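Local coordinates for probable secreted solute-binding lipoprotein (Streptomyces coelicolor, PDB 3I3V), which probably binds a solute outside the cell and delivers it to a membrane transporter, as extracellular solute-binding lipoproteins of its family do, at residues C[166-178]-C[367-379]. Numbering follows the deposited sequence.
Sequences TVGGNDWTGQKLL and QPLITATSTSFTR
The methyl CG2 of Thr373 lies against the backbone of Gly174 and Gln175, 3.6 Å from Gln175 N, an example of how a helix can pack closely where glycines in the loop and first turn of its neighbour leave the backbone bare of side chains. The Thr373 hydroxyl is turned back along its own helix, where chi1 of -79° sets OG1 beside the backbone N and lets it donate to Leu369 O (2.9 Å); the same oxygen also lies against Leu178 CD1. A valine here would probably leave Leu369 O without the side-chain hydroxyl that now donates to it. The Phe377 ring packs against the loop, with Gly169 CA over one face and Gly174 O near its plane, 3.6 Å from CE1, while Val167 CG1 approaches CE2 obliquely. Phe212 and Phe221 add edge-to-face partners to this ring. Gly168 and Gly169 lie in the loop, and Gly174 in the helix, of a strand-loop-helix connection in one lobe of the periplasmic-binding-protein fold, running from strand 163-166 through a type I turn into helix 172-182; residues 172-178 cross residues 367-377 at 76°. Asp171 is the N-cap, its OD1 taking both Thr173 N (3.0 Å) and Thr173 OG1. Beside it Ile370 sets CG2 against Asp171 CA and CD1 3.8 Å from Trp172 N. The Gln175 chain, bent at chi2 (91°), crosses Ile370 at about a right angle and lays NE2 3.6 Å from Leu369 CD2. No hydrogen bond joins the segments; Ser374 CA instead makes a CA-H...O contact with Gly169 O at 3.1 Å, and Ser374 OG bonds to Gln226 O.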
loop_
_atom_site.group_PDB
_atom_site.type_symbol
_atom_site.label_atom_id
_atom_site.label_comp_id
_atom_site.label_asym_id
_atom_site.label_seq_id
_atom_site.Cartn_x
_atom_site.Cartn_y
_atom_site.Cartn_z
ATOM N N THR C 166 38.098 61.573 1.945
ATOM C CA THR C 166 39.439 61.398 2.473
ATOM C C THR C 166 39.976 60.049 1.985
ATOM O O THR C 166 39.254 59.052 1.946
ATOM C CB THR C 166 39.446 61.439 4.013
ATOM O OG1 THR C 166 40.788 61.287 4.493
ATOM C CG2 THR C 166 38.567 60.335 4.580
ATOM N N VAL C 167 41.241 60.028 1.589
ATOM C CA VAL C 167 41.854 58.804 1.100
ATOM C C VAL C 167 43.372 58.945 1.116
ATOM O O VAL C 167 43.904 60.040 0.933
ATOM C CB VAL C 167 41.369 58.482 -0.341
ATOM C CG1 VAL C 167 41.795 59.588 -1.299
ATOM C CG2 VAL C 167 41.911 57.130 -0.790
ATOM N N GLY C 168 44.066 57.834 1.357
ATOM C CA GLY C 168 45.520 57.863 1.389
ATOM C C GLY C 168 46.092 57.782 -0.012
ATOM O O GLY C 168 46.342 56.696 -0.533
ATOM N N GLY C 169 46.297 58.937 -0.626
ATOM C CA GLY C 169 46.829 58.958 -1.971
ATOM C C GLY C 169 48.247 58.441 -2.116
ATOM O O GLY C 169 48.701 58.217 -3.235
ATOM N N ASN C 170 48.954 58.260 -1.006
ATOM C CA ASN C 170 50.321 57.759 -1.081
ATOM C C ASN C 170 50.472 56.323 -0.601
ATOM O O ASN C 170 51.565 55.915 -0.203
ATOM C CB ASN C 170 51.295 58.651 -0.297
ATOM C CG ASN C 170 52.740 58.500 -0.777
ATOM O OD1 ASN C 170 53.690 58.778 -0.037
ATOM N ND2 ASN C 170 52.907 58.072 -2.030
ATOM N N ASP C 171 49.376 55.568 -0.597
ATOM C CA ASP C 171 49.452 54.161 -0.232
ATOM C C ASP C 171 48.331 53.331 -0.859
ATOM O O ASP C 171 47.618 53.813 -1.744
ATOM C CB ASP C 171 49.552 53.966 1.295
ATOM C CG ASP C 171 48.249 54.216 2.045
ATOM O OD1 ASP C 171 47.177 54.363 1.418
ATOM O OD2 ASP C 171 48.314 54.248 3.300
ATOM N N TRP C 172 48.187 52.082 -0.423
ATOM C CA TRP C 172 47.185 51.176 -0.985
ATOM C C TRP C 172 45.741 51.676 -1.076
ATOM O O TRP C 172 45.005 51.272 -1.977
ATOM C CB TRP C 172 47.211 49.838 -0.236
ATOM C CG TRP C 172 46.931 49.940 1.240
ATOM C CD1 TRP C 172 47.804 50.315 2.221
ATOM C CD2 TRP C 172 45.691 49.648 1.896
ATOM N NE1 TRP C 172 47.184 50.270 3.451
ATOM C CE2 TRP C 172 45.886 49.864 3.277
ATOM C CE3 TRP C 172 44.435 49.225 1.448
ATOM C CZ2 TRP C 172 44.875 49.666 4.215
ATOM C CZ3 TRP C 172 43.425 49.025 2.384
ATOM C CH2 TRP C 172 43.653 49.246 3.751
ATOM N N THR C 173 45.330 52.551 -0.161
ATOM C CA THR C 173 43.958 53.059 -0.179
ATOM C C THR C 173 43.769 53.914 -1.420
ATOM O O THR C 173 42.828 53.708 -2.189
ATOM C CB THR C 173 43.628 53.875 1.105
ATOM O OG1 THR C 173 44.604 54.912 1.288
ATOM C CG2 THR C 173 43.653 52.972 2.325
ATOM N N GLY C 174 44.687 54.854 -1.626
ATOM C CA GLY C 174 44.619 55.708 -2.796
ATOM C C GLY C 174 44.726 54.906 -4.088
ATOM O O GLY C 174 43.982 55.165 -5.045
ATOM N N GLN C 175 45.628 53.923 -4.120
ATOM C CA GLN C 175 45.815 53.112 -5.323
ATOM C C GLN C 175 44.576 52.286 -5.670
ATOM O O GLN C 175 44.272 52.098 -6.845
ATOM C CB GLN C 175 47.074 52.226 -5.190
ATOM C CG GLN C 175 46.850 50.742 -4.905
ATOM C CD GLN C 175 46.744 49.890 -6.163
ATOM O OE1 GLN C 175 46.568 48.675 -6.085
ATOM N NE2 GLN C 175 46.855 50.522 -7.324
ATOM N N LYS C 176 43.848 51.813 -4.659
ATOM C CA LYS C 176 42.626 51.040 -4.898
ATOM C C LYS C 176 41.434 51.932 -5.306
ATOM O O LYS C 176 40.621 51.544 -6.156
ATOM C CB LYS C 176 42.253 50.242 -3.649
ATOM C CG LYS C 176 42.197 48.729 -3.859
ATOM C CD LYS C 176 43.575 48.121 -4.111
ATOM C CE LYS C 176 44.411 48.124 -2.853
ATOM N NZ LYS C 176 45.810 47.671 -3.100
ATOM N N LEU C 177 41.327 53.125 -4.709
ATOM C CA LEU C 177 40.222 54.037 -5.022
ATOM C C LEU C 177 40.366 54.585 -6.440
ATOM O O LEU C 177 39.375 54.710 -7.162
ATOM C CB LEU C 177 40.177 55.209 -4.035
ATOM C CG LEU C 177 38.795 55.755 -3.611
ATOM C CD1 LEU C 177 38.914 57.254 -3.382
ATOM C CD2 LEU C 177 37.736 55.480 -4.663
ATOM N N LEU C 178 41.600 54.904 -6.837
ATOM C CA LEU C 178 41.876 55.420 -8.182
ATOM C C LEU C 178 41.493 54.367 -9.212
ATOM O O LEU C 178 40.896 54.671 -10.246
ATOM C CB LEU C 178 43.370 55.737 -8.350
ATOM C CG LEU C 178 43.864 56.709 -9.441
ATOM C CD1 LEU C 178 45.105 56.118 -10.065
ATOM C CD2 LEU C 178 42.809 56.983 -10.514
ATOM N N GLN C 367 54.462 48.293 -6.165
ATOM C CA GLN C 367 55.001 49.449 -5.467
ATOM C C GLN C 367 55.024 50.695 -6.352
ATOM O O GLN C 367 54.701 51.792 -5.896
ATOM C CB GLN C 367 56.411 49.135 -4.950
ATOM C CG GLN C 367 56.634 49.531 -3.499
ATOM C CD GLN C 367 56.522 51.024 -3.284
ATOM O OE1 GLN C 367 55.801 51.485 -2.395
ATOM N NE2 GLN C 367 57.241 51.792 -4.098
ATOM N N PRO C 368 55.425 50.548 -7.627
ATOM C CA PRO C 368 55.453 51.726 -8.503
ATOM C C PRO C 368 54.053 52.243 -8.830
ATOM O O PRO C 368 53.871 53.422 -9.112
ATOM C CB PRO C 368 56.189 51.222 -9.743
ATOM C CG PRO C 368 57.095 50.153 -9.182
ATOM C CD PRO C 368 56.173 49.431 -8.228
ATOM N N LEU C 369 53.068 51.356 -8.796
ATOM C CA LEU C 369 51.694 51.734 -9.100
ATOM C C LEU C 369 51.152 52.651 -7.993
ATOM O O LEU C 369 50.292 53.495 -8.236
ATOM C CB LEU C 369 50.834 50.472 -9.242
ATOM C CG LEU C 369 49.503 50.581 -9.990
ATOM C CD1 LEU C 369 49.747 51.096 -11.403
ATOM C CD2 LEU C 369 48.827 49.212 -10.034
ATOM N N ILE C 370 51.667 52.487 -6.779
ATOM C CA ILE C 370 51.253 53.319 -5.660
ATOM C C ILE C 370 51.931 54.674 -5.795
ATOM O O ILE C 370 51.331 55.706 -5.507
ATOM C CB ILE C 370 51.659 52.685 -4.303
ATOM C CG1 ILE C 370 50.665 51.582 -3.932
ATOM C CG2 ILE C 370 51.747 53.757 -3.219
ATOM C CD1 ILE C 370 51.038 50.833 -2.672
ATOM N N THR C 371 53.186 54.668 -6.238
ATOM C CA THR C 371 53.934 55.904 -6.400
ATOM C C THR C 371 53.332 56.703 -7.547
ATOM O O THR C 371 53.308 57.937 -7.508
ATOM C CB THR C 371 55.440 55.625 -6.681
ATOM O OG1 THR C 371 55.999 54.855 -5.609
ATOM C CG2 THR C 371 56.219 56.927 -6.777
ATOM N N ALA C 372 52.844 55.997 -8.564
ATOM C CA ALA C 372 52.220 56.640 -9.719
ATOM C C ALA C 372 50.872 57.201 -9.289
ATOM O O ALA C 372 50.401 58.212 -9.823
ATOM C CB ALA C 372 52.018 55.633 -10.846
ATOM N N THR C 373 50.252 56.521 -8.329
ATOM C CA THR C 373 48.961 56.943 -7.816
ATOM C C THR C 373 49.090 58.229 -7.011
ATOM O O THR C 373 48.219 59.091 -7.080
ATOM C CB THR C 373 48.328 55.841 -6.974
ATOM O OG1 THR C 373 47.745 54.867 -7.850
ATOM C CG2 THR C 373 47.261 56.405 -6.074
ATOM N N SER C 374 50.176 58.371 -6.260
ATOM C CA SER C 374 50.381 59.600 -5.503
ATOM C C SER C 374 50.475 60.769 -6.488
ATOM O O SER C 374 49.812 61.789 -6.321
ATOM C CB SER C 374 51.665 59.517 -4.681
ATOM O OG SER C 374 51.844 60.698 -3.919
ATOM N N THR C 375 51.293 60.602 -7.522
ATOM C CA THR C 375 51.473 61.623 -8.549
ATOM C C THR C 375 50.121 62.005 -9.153
ATOM O O THR C 375 49.819 63.191 -9.329
ATOM C CB THR C 375 52.410 61.122 -9.691
ATOM O OG1 THR C 375 53.713 60.852 -9.167
ATOM C CG2 THR C 375 52.543 62.173 -10.786
ATOM N N SER C 376 49.309 60.999 -9.456
ATOM C CA SER C 376 47.994 61.219 -10.049
ATOM C C SER C 376 47.002 62.000 -9.189
ATOM O O SER C 376 46.141 62.694 -9.722
ATOM C CB SER C 376 47.367 59.881 -10.436
ATOM O OG SER C 376 48.203 59.172 -11.330
ATOM N N PHE C 377 47.091 61.878 -7.870
ATOM C CA PHE C 377 46.163 62.603 -7.001
ATOM C C PHE C 377 46.472 64.097 -6.872
ATOM O O PHE C 377 45.686 64.846 -6.298
ATOM C CB PHE C 377 46.125 61.982 -5.598
ATOM C CG PHE C 377 45.012 60.998 -5.398
ATOM C CD1 PHE C 377 45.197 59.644 -5.668
ATOM C CD2 PHE C 377 43.771 61.424 -4.939
ATOM C CE1 PHE C 377 44.161 58.730 -5.478
ATOM C CE2 PHE C 377 42.730 60.517 -4.749
ATOM C CZ PHE C 377 42.925 59.167 -5.016
ATOM N N THR C 378 47.618 64.523 -7.393
ATOM C CA THR C 378 48.025 65.927 -7.321
ATOM C C THR C 378 47.218 66.747 -8.324
ATOM O O THR C 378 47.313 66.526 -9.530
ATOM C CB THR C 378 49.520 66.078 -7.640
ATOM O OG1 THR C 378 50.272 65.164 -6.833
ATOM C CG2 THR C 378 49.989 67.492 -7.347
ATOM N N ARG C 379 46.424 67.690 -7.824
ATOM C CA ARG C 379 45.580 68.517 -8.679
ATOM C C ARG C 379 46.321 69.195 -9.817
ATOM O O ARG C 379 47.445 69.668 -9.659
ATOM C CB ARG C 379 44.865 69.572 -7.843
ATOM C CG ARG C 379 44.138 68.987 -6.665
ATOM C CD ARG C 379 43.430 70.049 -5.868
ATOM N NE ARG C 379 42.253 70.571 -6.547
ATOM C CZ ARG C 379 41.277 71.215 -5.919
ATOM N NH1 ARG C 379 41.354 71.400 -4.607
ATOM N NH2 ARG C 379 40.230 71.673 -6.591
#